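Local coordinates for aldo-keto reductase family 1 member C1 (Caenorhabditis elegans, PDB 1QWK), which is an aldo-keto reductase that probably reduces the carbonyl groups of aldehydes and sugars with NADPH, at residues 87-93 against 137-141; 105-109 against 145-149; 157-161 against 186-190; 204-210 against 222-228; 231-237 against 288-292. One frame throughout, in Å; residues are numbered along the deposited sequence.

Interaction 1: 87-93 against 137-141; sequences LAPGKLE and QFDAV
Q137 reaches from its helix into the hollow of the turn 88-92, and its flat amide fills that hollow. Q137 NE2 donates to A88 O at 2.9 Å. The bond is fairly straight, and the donor stands well above the plane of that carbonyl. K91 N, closing the turn, reaches the same oxygen from the opposite face. Q137 OE1 accepts from L92 N at 3.1 Å, at the first turn of helix 92-103. It also takes a water, which E93 N binds too. Cut back to an alanine, Q137 would lose its amide, and A88 O and L92 N would probably be left without that partner. Here the turn leading into helix 92-103, with the first residues of that helix, packs on helix 131-143 on the outside of the (β/α)8 barrel. The second bump is L92. With CG anti to its backbone N (chi1 -165°), it crosses F138 at about a right angle. L92 CD2 sits over the centre of the F138 ring, 3.5 Å from the centroid. L87 CD2 meets the ring edge instead, 4.1 Å from F138 CE2. V141 CG1 closes the other end, 4.2 Å from L92 CD2. L87 and L92 also rest on A82 of strand 77-82.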
# COMPACT_ATOMS: atom_id res chain seq x y z
N LEU A 87 12.94 -2.60 12.93
CA LEU A 87 13.65 -3.53 12.05
C LEU A 87 14.98 -3.98 12.65
O LEU A 87 15.56 -4.97 12.21
CB LEU A 87 13.93 -2.87 10.70
CG LEU A 87 12.71 -2.38 9.92
CD1 LEU A 87 13.18 -1.63 8.67
CD2 LEU A 87 11.83 -3.56 9.55
N ALA A 88 15.45 -3.24 13.65
CA ALA A 88 16.72 -3.54 14.31
C ALA A 88 16.71 -4.92 14.96
O ALA A 88 15.66 -5.45 15.32
CB ALA A 88 17.01 -2.48 15.37
N PRO A 89 17.90 -5.53 15.11
CA PRO A 89 18.04 -6.85 15.71
C PRO A 89 17.24 -7.04 17.00
O PRO A 89 17.36 -6.25 17.94
CB PRO A 89 19.54 -6.98 15.94
CG PRO A 89 20.10 -6.22 14.76
CD PRO A 89 19.23 -4.98 14.74
N GLY A 90 16.40 -8.08 17.01
CA GLY A 90 15.59 -8.40 18.17
C GLY A 90 14.47 -7.43 18.53
O GLY A 90 13.88 -7.56 19.60
N LYS A 91 14.17 -6.48 17.65
CA LYS A 91 13.13 -5.50 17.93
C LYS A 91 11.79 -5.73 17.22
O LYS A 91 10.79 -5.12 17.58
CB LYS A 91 13.63 -4.09 17.59
CG LYS A 91 14.92 -3.69 18.29
CD LYS A 91 14.77 -3.64 19.80
CE LYS A 91 16.06 -3.17 20.46
NZ LYS A 91 15.97 -3.16 21.94
N LEU A 92 11.77 -6.61 16.22
CA LEU A 92 10.55 -6.84 15.46
C LEU A 92 9.36 -7.42 16.23
O LEU A 92 8.25 -6.89 16.15
CB LEU A 92 10.83 -7.73 14.25
CG LEU A 92 9.70 -7.72 13.21
CD1 LEU A 92 9.59 -6.33 12.58
CD2 LEU A 92 9.98 -8.76 12.15
N GLU A 93 9.58 -8.50 16.97
CA GLU A 93 8.49 -9.11 17.70
C GLU A 93 7.83 -8.12 18.65
O GLU A 93 6.60 -8.04 18.72
CB GLU A 93 8.97 -10.33 18.48
CG GLU A 93 7.83 -11.18 19.00
CD GLU A 93 8.30 -12.36 19.83
OE1 GLU A 93 9.16 -13.12 19.35
OE2 GLU A 93 7.79 -12.52 20.96
N GLN A 137 13.86 -12.07 11.13
CA GLN A 137 12.90 -11.74 12.18
C GLN A 137 11.46 -11.89 11.68
O GLN A 137 10.56 -12.26 12.44
CB GLN A 137 13.11 -10.31 12.69
CG GLN A 137 14.45 -10.08 13.38
CD GLN A 137 14.48 -8.78 14.15
OE1 GLN A 137 13.85 -8.65 15.21
NE2 GLN A 137 15.18 -7.79 13.61
N PHE A 138 11.25 -11.61 10.40
CA PHE A 138 9.91 -11.75 9.82
C PHE A 138 9.55 -13.22 9.72
O PHE A 138 8.40 -13.61 9.96
CB PHE A 138 9.86 -11.06 8.45
CG PHE A 138 9.60 -9.58 8.54
CD1 PHE A 138 8.29 -9.09 8.57
CD2 PHE A 138 10.66 -8.68 8.72
CE1 PHE A 138 8.04 -7.74 8.78
CE2 PHE A 138 10.41 -7.33 8.93
CZ PHE A 138 9.10 -6.85 8.97
N ASP A 139 10.54 -14.04 9.38
CA ASP A 139 10.34 -15.48 9.29
C ASP A 139 9.87 -15.98 10.66
O ASP A 139 8.94 -16.78 10.76
CB ASP A 139 11.66 -16.16 8.91
CG ASP A 139 11.58 -17.68 8.95
OD1 ASP A 139 10.86 -18.27 8.12
OD2 ASP A 139 12.24 -18.28 9.83
N ALA A 140 10.51 -15.47 11.72
CA ALA A 140 10.18 -15.86 13.08
C ALA A 140 8.76 -15.48 13.52
O ALA A 140 8.06 -16.30 14.11
CB ALA A 140 11.20 -15.26 14.05
N VAL A 141 8.34 -14.25 13.25
CA VAL A 141 7.00 -13.83 13.65
C VAL A 141 5.94 -14.59 12.85
O VAL A 141 4.85 -14.87 13.36
CB VAL A 141 6.80 -12.29 13.50
CG1 VAL A 141 7.80 -11.57 14.39
CG2 VAL A 141 6.97 -11.85 12.04
O HOH W 1 17.54 -6.87 11.88
O HOH W 2 12.08 -9.99 16.71

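Interaction 2: 105-109 against 145-149; sequences LEYVD and GLAKA
Y107 and K148 meet on the outer side of this contact, while the backbones of V108 and A147 form its tight inner part. Inside, two bonds tie the chains in a single beta bridge. V108 N donates to L146 O at 3.1 Å, and K148 N donates to V108 O at 2.9 Å. A147 CA adds a CA-H...O contact to the same V108 oxygen. The side chains of V108 and A147 are buried here, with V108 CG2 4.0 Å from A147 CB. V108 also packs on L100 and L103 of helix 92-103, and L146 lies against L96 and L100 of the same helix.

The outer side is looser. K148 is exposed, and its chain bends at chi2 (-63°), which lays its end over one face of the Y107 ring. K148 CE stands 3.7 Å from the centroid of the Y107 ring, displaced toward the rim. K148 NZ is 4.6 Å from the same Y107 centroid, almost on the ring normal, in a cation-pi contact. At the E106 end, a water bridges E106 O and G145 O. G145 has positive phi and ends helix 131-143 in a Schellman motif, from which the chain turns toward strand 150-153. The two loops thus lead side by side into neighbouring barrel strands, 110-113 and 150-153. Backbone bonds fix the buried register, whereas the charged end of K148, on an exposed residue, is probably steadied by the aromatic face.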
# COMPACT_ATOMS: atom_id res chain seq x y z
N LEU A 105 -6.08 -6.96 18.14
CA LEU A 105 -6.15 -8.19 17.36
C LEU A 105 -5.19 -9.23 17.91
O LEU A 105 -4.22 -8.90 18.58
CB LEU A 105 -5.81 -7.90 15.89
CG LEU A 105 -6.67 -6.89 15.14
CD1 LEU A 105 -6.07 -6.63 13.77
CD2 LEU A 105 -8.10 -7.40 15.03
N GLU A 106 -5.46 -10.50 17.61
CA GLU A 106 -4.60 -11.58 18.06
C GLU A 106 -3.51 -11.84 17.02
O GLU A 106 -2.48 -12.46 17.31
CB GLU A 106 -5.43 -12.85 18.30
CG GLU A 106 -6.48 -12.69 19.39
CD GLU A 106 -5.87 -12.27 20.73
OE1 GLU A 106 -4.98 -12.98 21.23
OE2 GLU A 106 -6.30 -11.23 21.27
N TYR A 107 -3.75 -11.36 15.80
CA TYR A 107 -2.80 -11.53 14.70
C TYR A 107 -3.17 -10.58 13.56
O TYR A 107 -4.29 -10.07 13.51
CB TYR A 107 -2.86 -12.97 14.19
CG TYR A 107 -4.18 -13.35 13.56
CD1 TYR A 107 -4.46 -13.04 12.22
CD2 TYR A 107 -5.18 -13.99 14.30
CE1 TYR A 107 -5.69 -13.35 11.65
CE2 TYR A 107 -6.41 -14.31 13.74
CZ TYR A 107 -6.66 -13.99 12.41
OH TYR A 107 -7.88 -14.29 11.85
N VAL A 108 -2.22 -10.34 12.66
CA VAL A 108 -2.50 -9.51 11.50
C VAL A 108 -2.40 -10.44 10.30
O VAL A 108 -1.72 -11.46 10.35
CB VAL A 108 -1.50 -8.33 11.33
CG1 VAL A 108 -1.72 -7.29 12.43
CG2 VAL A 108 -0.06 -8.84 11.35
N ASP A 109 -3.09 -10.09 9.22
CA ASP A 109 -3.08 -10.93 8.04
C ASP A 109 -1.78 -10.78 7.26
O ASP A 109 -1.29 -11.75 6.68
CB ASP A 109 -4.30 -10.59 7.19
CG ASP A 109 -5.60 -10.88 7.93
OD1 ASP A 109 -6.08 -12.03 7.88
OD2 ASP A 109 -6.13 -9.95 8.60
N GLY A 145 2.99 -17.41 14.30
CA GLY A 145 1.57 -17.25 14.06
C GLY A 145 1.01 -15.86 14.31
O GLY A 145 -0.21 -15.67 14.33
N LEU A 146 1.89 -14.88 14.51
CA LEU A 146 1.48 -13.51 14.76
C LEU A 146 1.05 -12.80 13.48
O LEU A 146 0.32 -11.81 13.52
CB LEU A 146 2.62 -12.73 15.42
CG LEU A 146 3.04 -13.23 16.82
CD1 LEU A 146 4.24 -12.43 17.33
CD2 LEU A 146 1.86 -13.09 17.77
N ALA A 147 1.52 -13.31 12.34
CA ALA A 147 1.16 -12.73 11.05
C ALA A 147 0.86 -13.88 10.09
O ALA A 147 1.64 -14.83 10.00
CB ALA A 147 2.32 -11.89 10.51
N LYS A 148 -0.26 -13.80 9.37
CA LYS A 148 -0.65 -14.86 8.44
C LYS A 148 0.16 -14.84 7.15
O LYS A 148 0.10 -15.77 6.35
CB LYS A 148 -2.14 -14.75 8.10
CG LYS A 148 -3.06 -14.89 9.31
CD LYS A 148 -2.95 -16.26 9.96
CE LYS A 148 -4.00 -16.44 11.05
NZ LYS A 148 -3.92 -17.79 11.69
N ALA A 149 0.91 -13.76 6.95
CA ALA A 149 1.75 -13.59 5.76
C ALA A 149 2.74 -12.47 6.07
O ALA A 149 2.46 -11.60 6.91
CB ALA A 149 0.89 -13.21 4.55
O HOH W 3 -1.94 -15.46 16.98

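Interaction 3: 157-161 against 186-190; sequences NDQIS and DHVDF
Helices 157-161 and 186-190 run nearly parallel, 20° apart, with their short axes 11.2 Å from each other and N157 CA lying 6.6 Å from H187 CA. N157 does most of the bridging. Its amide lies flat over one face of the F190 ring, the two planes 13° apart. N157 CB is over the ring centre, 3.8 Å from the F190 centroid, and the amide is over the CG side of the ring, with OD1 near CD2. The same amide is nearly coplanar with the H187 ring. H187 ND1 donates to N157 OD1 at 2.9 Å, in the plane of the imidazole and nearly along the C=O axis. D186 OD2 comes close to N157 ND2, but the angle is too poor for a hydrogen bond.

The chi1 of F190 (171°) points the ring away from its own backbone N and across to the other helix. I160 CG2 touches the ring edge in its plane, 3.8 Å from F190 CE2. S161 OG is also at the edge, 3.2 Å from F190 CZ. I160 CD1 turns the other way and meets H187 CE1 at 3.7 Å. The imidazole is held at both nitrogens, because NE2 bonds to S174 OG, a residue of strand 173-177. That second bond probably fixes the rotation of the ring and so places ND1 for N157.

The helices are consecutive in the outer layer of the TIM barrel. Helix 157-164 follows strand 150-153 and helix 185-193 follows strand 173-177. The latter strand lies beneath both, with I160 against S174 and H187 against V176.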
# COMPACT_ATOMS: atom_id res chain seq x y z
N ASN A 157 14.77 -5.08 -6.04
CA ASN A 157 14.85 -6.48 -6.44
C ASN A 157 16.01 -7.25 -5.81
O ASN A 157 15.84 -8.40 -5.41
CB ASN A 157 14.94 -6.60 -7.96
CG ASN A 157 13.71 -6.09 -8.67
OD1 ASN A 157 12.69 -5.78 -8.04
ND2 ASN A 157 13.78 -6.01 -10.00
N ASP A 158 17.18 -6.62 -5.73
CA ASP A 158 18.35 -7.28 -5.16
C ASP A 158 18.16 -7.60 -3.69
O ASP A 158 18.58 -8.66 -3.22
CB ASP A 158 19.60 -6.42 -5.35
CG ASP A 158 19.94 -6.20 -6.81
OD1 ASP A 158 19.97 -7.20 -7.57
OD2 ASP A 158 20.18 -5.04 -7.20
N GLN A 159 17.52 -6.69 -2.96
CA GLN A 159 17.28 -6.91 -1.53
C GLN A 159 16.28 -8.05 -1.34
O GLN A 159 16.45 -8.88 -0.45
CB GLN A 159 16.77 -5.61 -0.88
CG GLN A 159 17.83 -4.51 -0.87
CD GLN A 159 17.31 -3.16 -0.41
OE1 GLN A 159 16.29 -2.68 -0.90
NE2 GLN A 159 18.02 -2.53 0.52
N ILE A 160 15.25 -8.09 -2.17
CA ILE A 160 14.27 -9.16 -2.07
C ILE A 160 14.94 -10.50 -2.39
O ILE A 160 14.70 -11.50 -1.72
CB ILE A 160 13.07 -8.93 -3.00
CG1 ILE A 160 12.30 -7.70 -2.52
CG2 ILE A 160 12.16 -10.16 -3.01
CD1 ILE A 160 11.14 -7.29 -3.41
N SER A 161 15.79 -10.51 -3.42
CA SER A 161 16.49 -11.74 -3.80
C SER A 161 17.37 -12.24 -2.65
O SER A 161 17.46 -13.44 -2.42
CB SER A 161 17.36 -11.50 -5.04
OG SER A 161 16.58 -11.24 -6.18
N ASP A 186 9.80 -3.45 -14.36
CA ASP A 186 10.86 -4.35 -13.91
C ASP A 186 10.53 -5.02 -12.58
O ASP A 186 10.71 -6.23 -12.43
CB ASP A 186 12.18 -3.58 -13.79
CG ASP A 186 13.36 -4.49 -13.49
OD1 ASP A 186 13.66 -5.37 -14.33
OD2 ASP A 186 13.98 -4.33 -12.42
N HIS A 187 10.06 -4.24 -11.61
CA HIS A 187 9.74 -4.80 -10.30
C HIS A 187 8.59 -5.81 -10.37
O HIS A 187 8.68 -6.90 -9.80
CB HIS A 187 9.38 -3.70 -9.31
CG HIS A 187 9.16 -4.19 -7.91
ND1 HIS A 187 10.17 -4.76 -7.16
CD2 HIS A 187 8.06 -4.19 -7.12
CE1 HIS A 187 9.69 -5.09 -5.97
NE2 HIS A 187 8.42 -4.75 -5.92
N VAL A 188 7.53 -5.46 -11.08
CA VAL A 188 6.38 -6.35 -11.21
C VAL A 188 6.78 -7.65 -11.90
O VAL A 188 6.36 -8.73 -11.48
CB VAL A 188 5.23 -5.67 -11.99
CG1 VAL A 188 4.07 -6.65 -12.19
CG2 VAL A 188 4.74 -4.45 -11.22
N ASP A 189 7.58 -7.56 -12.95
CA ASP A 189 8.02 -8.77 -13.64
C ASP A 189 8.87 -9.63 -12.72
O ASP A 189 8.75 -10.85 -12.71
CB ASP A 189 8.79 -8.42 -14.91
CG ASP A 189 7.89 -7.85 -16.00
OD1 ASP A 189 6.78 -8.40 -16.18
OD2 ASP A 189 8.28 -6.88 -16.67
N PHE A 190 9.72 -8.98 -11.92
CA PHE A 190 10.57 -9.70 -10.98
C PHE A 190 9.71 -10.44 -9.96
O PHE A 190 9.93 -11.62 -9.69
CB PHE A 190 11.48 -8.71 -10.25
CG PHE A 190 12.24 -9.31 -9.10
CD1 PHE A 190 13.40 -10.05 -9.32
CD2 PHE A 190 11.78 -9.16 -7.79
CE1 PHE A 190 14.10 -10.61 -8.25
CE2 PHE A 190 12.47 -9.71 -6.72
CZ PHE A 190 13.63 -10.44 -6.95

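Interaction 4: 204-210 against 222-228; sequences LGSPGRV and WAPAPSD
The guanidinium of R209 lies flat on one face of the W222 indole, with centres 3.7 Å apart and planes 8° apart. R209 NE is over the middle of the W222 ring system. R209 CZ is 3.8 Å from the centroid of the W222 six-membered ring, a cation-pi stack, and R209 CD makes a CH-pi contact with the same ring. R209 NH2 reaches W222 CZ2 at 3.4 Å. At the indole edge, in its plane, sits CA of P224. R209 is extended from CG to NE, so its aliphatic part and its charged end share one face. W222 has CG between its backbone N and carbonyl carbon (chi1 58°), which turns the indole back beneath the arginine.

The backbones pair antiparallel. V210 and A223 form a hydrogen-bonded pair with both bonds at 2.9 Å: V210 N to A223 O, and A223 N to V210 O. R209 and P224 form the non-hydrogen-bonded pair next to it. A225 N then donates to G208 O at 3.1 Å, from well above the carbonyl plane. V210 CG2 and A225 CB touch on the opposite face from R209.

Beyond the ladder, waters bridge several of the polar groups. One links S206 OG and D228 OD1. Another donates to P207 O and P226 O. S227 OG bonds back to A225 O and lies close to G208 CA. D228 OD2 is held by Y181 N. G205 has positive phi, and a side chain here would run into D228 OD1. This is a two-stranded antiparallel beta ribbon, in a long excursion that leaves the TIM barrel after strand 197-201.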
# COMPACT_ATOMS: atom_id res chain seq x y z
N LEU A 204 -3.27 6.59 -7.48
CA LEU A 204 -3.89 7.70 -8.21
C LEU A 204 -2.90 8.76 -8.67
O LEU A 204 -3.30 9.79 -9.21
CB LEU A 204 -4.98 8.34 -7.36
CG LEU A 204 -6.15 7.40 -7.04
CD1 LEU A 204 -7.15 8.13 -6.17
CD2 LEU A 204 -6.81 6.92 -8.33
N GLY A 205 -1.61 8.52 -8.43
CA GLY A 205 -0.58 9.45 -8.86
C GLY A 205 -0.51 10.79 -8.14
O GLY A 205 -0.91 10.92 -6.99
N SER A 206 0.03 11.79 -8.84
CA SER A 206 0.18 13.12 -8.28
C SER A 206 -1.10 13.94 -8.36
O SER A 206 -2.03 13.59 -9.09
CB SER A 206 1.32 13.85 -9.00
OG SER A 206 1.12 13.85 -10.40
N PRO A 207 -1.18 15.05 -7.60
CA PRO A 207 -2.36 15.92 -7.59
C PRO A 207 -2.82 16.28 -9.00
O PRO A 207 -2.05 16.85 -9.78
CB PRO A 207 -1.89 17.12 -6.80
CG PRO A 207 -0.97 16.50 -5.79
CD PRO A 207 -0.17 15.53 -6.65
N GLY A 208 -4.07 15.95 -9.32
CA GLY A 208 -4.58 16.23 -10.65
C GLY A 208 -5.31 17.55 -10.82
O GLY A 208 -5.66 17.91 -11.95
N ARG A 209 -5.54 18.26 -9.73
CA ARG A 209 -6.25 19.54 -9.78
C ARG A 209 -5.67 20.61 -8.87
O ARG A 209 -5.01 20.32 -7.88
CB ARG A 209 -7.72 19.35 -9.40
CG ARG A 209 -8.53 18.49 -10.34
CD ARG A 209 -9.99 18.49 -9.90
NE ARG A 209 -10.84 17.77 -10.85
CZ ARG A 209 -12.16 17.68 -10.73
NH1 ARG A 209 -12.78 18.27 -9.72
NH2 ARG A 209 -12.86 17.01 -11.64
N VAL A 210 -5.95 21.86 -9.24
CA VAL A 210 -5.53 23.03 -8.47
C VAL A 210 -6.84 23.77 -8.25
O VAL A 210 -7.50 24.18 -9.20
CB VAL A 210 -4.56 23.93 -9.27
CG1 VAL A 210 -4.12 25.10 -8.40
CG2 VAL A 210 -3.37 23.13 -9.74
N TRP A 222 -11.77 25.04 -10.81
CA TRP A 222 -10.46 24.43 -10.65
C TRP A 222 -9.75 24.36 -11.99
O TRP A 222 -10.36 24.59 -13.04
CB TRP A 222 -10.60 23.01 -10.09
CG TRP A 222 -11.46 22.12 -10.94
CD1 TRP A 222 -12.82 21.99 -10.89
CD2 TRP A 222 -11.01 21.26 -12.00
NE1 TRP A 222 -13.24 21.09 -11.85
CE2 TRP A 222 -12.15 20.63 -12.54
CE3 TRP A 222 -9.75 20.95 -12.53
CZ2 TRP A 222 -12.08 19.72 -13.60
CZ3 TRP A 222 -9.68 20.04 -13.59
CH2 TRP A 222 -10.83 19.43 -14.10
N ALA A 223 -8.45 24.06 -11.96
CA ALA A 223 -7.65 23.94 -13.17
C ALA A 223 -6.87 22.63 -13.13
O ALA A 223 -6.42 22.20 -12.07
CB ALA A 223 -6.69 25.12 -13.30
N PRO A 224 -6.71 21.97 -14.28
CA PRO A 224 -5.96 20.71 -14.33
C PRO A 224 -4.47 20.90 -14.08
O PRO A 224 -3.90 21.93 -14.44
CB PRO A 224 -6.26 20.19 -15.73
CG PRO A 224 -6.39 21.45 -16.53
CD PRO A 224 -7.24 22.31 -15.62
N ALA A 225 -3.84 19.91 -13.45
CA ALA A 225 -2.41 19.97 -13.17
C ALA A 225 -1.75 18.76 -13.83
O ALA A 225 -2.37 17.71 -13.96
CB ALA A 225 -2.18 19.94 -11.66
N PRO A 226 -0.48 18.90 -14.25
CA PRO A 226 0.24 17.78 -14.90
C PRO A 226 0.25 16.57 -13.97
O PRO A 226 0.85 16.61 -12.90
CB PRO A 226 1.63 18.36 -15.13
CG PRO A 226 1.79 19.35 -14.03
CD PRO A 226 0.44 20.03 -14.02
N SER A 227 -0.40 15.50 -14.41
CA SER A 227 -0.51 14.31 -13.57
C SER A 227 -1.13 13.14 -14.31
O SER A 227 -1.66 13.29 -15.42
CB SER A 227 -1.40 14.64 -12.38
OG SER A 227 -2.68 15.05 -12.86
N ASP A 228 -1.09 11.97 -13.68
CA ASP A 228 -1.66 10.75 -14.24
C ASP A 228 -3.15 10.96 -14.54
O ASP A 228 -3.66 10.52 -15.57
CB ASP A 228 -1.55 9.58 -13.24
CG ASP A 228 -0.18 9.44 -12.61
OD1 ASP A 228 0.36 10.45 -12.09
OD2 ASP A 228 0.36 8.31 -12.62
O HOH W 4 2.78 11.60 -11.49
O HOH W 5 0.69 17.13 -10.08

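Interaction 5: 231-237 against 288-292; sequences DQNVLAL and KLEES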
# COMPACT_ATOMS: atom_id res chain seq x y z
N ASP A 231 -3.80 12.71 -17.87
CA ASP A 231 -3.21 12.13 -19.07
C ASP A 231 -4.28 12.06 -20.16
O ASP A 231 -5.41 11.66 -19.89
CB ASP A 231 -2.69 10.71 -18.78
CG ASP A 231 -2.12 10.03 -20.01
OD1 ASP A 231 -0.92 10.21 -20.29
OD2 ASP A 231 -2.89 9.33 -20.70
N GLN A 232 -3.92 12.47 -21.38
CA GLN A 232 -4.88 12.48 -22.48
C GLN A 232 -5.51 11.12 -22.75
O GLN A 232 -6.71 11.02 -22.99
CB GLN A 232 -4.20 12.98 -23.77
CG GLN A 232 -5.17 13.29 -24.90
CD GLN A 232 -5.61 12.06 -25.69
OE1 GLN A 232 -6.58 12.11 -26.45
NE2 GLN A 232 -4.88 10.96 -25.52
N ASN A 233 -4.70 10.06 -22.70
CA ASN A 233 -5.20 8.72 -22.95
C ASN A 233 -6.11 8.26 -21.81
O ASN A 233 -7.09 7.56 -22.04
CB ASN A 233 -4.03 7.75 -23.13
CG ASN A 233 -3.23 8.05 -24.40
OD1 ASN A 233 -2.01 7.99 -24.40
ND2 ASN A 233 -3.94 8.37 -25.48
N VAL A 234 -5.79 8.67 -20.58
CA VAL A 234 -6.62 8.32 -19.44
C VAL A 234 -7.99 8.98 -19.57
O VAL A 234 -9.03 8.33 -19.41
CB VAL A 234 -5.97 8.78 -18.10
CG1 VAL A 234 -6.98 8.63 -16.96
CG2 VAL A 234 -4.73 7.94 -17.82
N LEU A 235 -8.00 10.28 -19.88
CA LEU A 235 -9.24 11.02 -20.04
C LEU A 235 -10.08 10.45 -21.19
O LEU A 235 -11.31 10.40 -21.09
CB LEU A 235 -8.93 12.50 -20.31
CG LEU A 235 -8.19 13.24 -19.19
CD1 LEU A 235 -7.87 14.66 -19.62
CD2 LEU A 235 -9.05 13.25 -17.93
N ALA A 236 -9.41 10.03 -22.25
CA ALA A 236 -10.10 9.46 -23.41
C ALA A 236 -10.75 8.13 -23.05
O ALA A 236 -11.89 7.87 -23.44
CB ALA A 236 -9.11 9.25 -24.55
N LEU A 237 -10.03 7.29 -22.32
CA LEU A 237 -10.57 5.99 -21.93
C LEU A 237 -11.69 6.16 -20.90
O LEU A 237 -12.64 5.38 -20.87
CB LEU A 237 -9.46 5.10 -21.36
CG LEU A 237 -9.86 3.67 -20.99
CD1 LEU A 237 -10.45 2.96 -22.19
CD2 LEU A 237 -8.63 2.92 -20.47
N LYS A 288 -1.97 1.57 -24.65
CA LYS A 288 -2.35 2.92 -25.04
C LYS A 288 -2.12 3.89 -23.88
O LYS A 288 -1.60 4.99 -24.08
CB LYS A 288 -3.83 2.96 -25.46
CG LYS A 288 -4.27 4.31 -25.99
CD LYS A 288 -3.49 4.69 -27.24
CE LYS A 288 -4.01 5.97 -27.85
NZ LYS A 288 -3.30 6.28 -29.12
N LEU A 289 -2.52 3.49 -22.68
CA LEU A 289 -2.33 4.36 -21.52
C LEU A 289 -0.86 4.62 -21.22
O LEU A 289 -0.52 5.67 -20.69
CB LEU A 289 -3.01 3.77 -20.28
CG LEU A 289 -4.54 3.67 -20.28
CD1 LEU A 289 -4.99 3.05 -18.97
CD2 LEU A 289 -5.17 5.04 -20.46
N GLU A 290 -0.00 3.67 -21.56
CA GLU A 290 1.42 3.81 -21.29
C GLU A 290 2.21 4.50 -22.41
O GLU A 290 3.42 4.66 -22.30
CB GLU A 290 2.05 2.44 -21.02
CG GLU A 290 1.34 1.64 -19.94
CD GLU A 290 1.97 0.27 -19.71
OE1 GLU A 290 2.42 -0.35 -20.70
OE2 GLU A 290 2.01 -0.19 -18.55
N GLU A 291 1.52 4.94 -23.46
CA GLU A 291 2.21 5.56 -24.58
C GLU A 291 2.98 6.85 -24.26
O GLU A 291 3.99 7.13 -24.90
CB GLU A 291 1.25 5.82 -25.75
CG GLU A 291 0.52 7.14 -25.69
CD GLU A 291 -0.19 7.48 -27.00
OE1 GLU A 291 -0.77 8.58 -27.09
OE2 GLU A 291 -0.17 6.63 -27.92
N SER A 292 2.51 7.63 -23.29
CA SER A 292 3.20 8.87 -22.94
C SER A 292 4.62 8.59 -22.46
O SER A 292 5.51 9.44 -22.56
CB SER A 292 2.44 9.63 -21.84
OG SER A 292 2.86 9.24 -20.55
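L289 pushes its side chain across V234 and L237, meeting each at about a right angle. L289 CD2 touches V234 CG2 and L289 CD1 touches L237 CD2, both at 3.9 Å. L289 CD2 also lies against the backbone of N233, 3.5 Å from N233 O. L289 CG is anti to its own carbonyl carbon (chi1 -66°), which sends both methyls toward helix 232-241.

N233 fills the space beside L289. Its side-chain amide lies among the backbone of K288, the methylenes of K288 and the side chain of E291. The amide and carboxylate planes are 70° apart. A gap would probably open here if N233 were an alanine, leaving K288 O and the E291 carboxylate without the amide packed against them. K288 NZ and E291 OE2 form a weak salt bridge over this spot, at 3.4 Å.

D231 is the N-cap of helix 232-241. D231 OD2 accepts from V234 N at 3.0 Å through its anti lone pair, and weakly from N233 N. D231 OD1 is bound by Y181 OH, and approaches S292 CB at 3.7 Å. V234 and L237 also pack on helix 245-255. The whole is a capped helix start set against the last part of helix 283-289 and the residues after it, on the outside of the aldo-keto reductase barrel.

Overall arrangement
The five contacts follow the chain around one TIM barrel of eight parallel strands. Interactions 1 and 2 come first, with alternating segments and centres about 14 Å apart. Interaction 1 joins the start of helix 92-103 to helix 131-143, and interaction 2 the loops after those two helices. They touch through E93 and L146 and a probable hydrogen bond between L146 N and V141 O. Interaction 3 comes next, its centre about 22 Å from that of interaction 1. Interactions 4 and 5, about 14 Å apart, lie across the chain's centre from 1 and 2; D228 O packs on V234. Thus 1, 3 and 5 pack outer helices, 2 aligns loops entering neighbouring strands, and 4 forms the ribbon after strand 197-201.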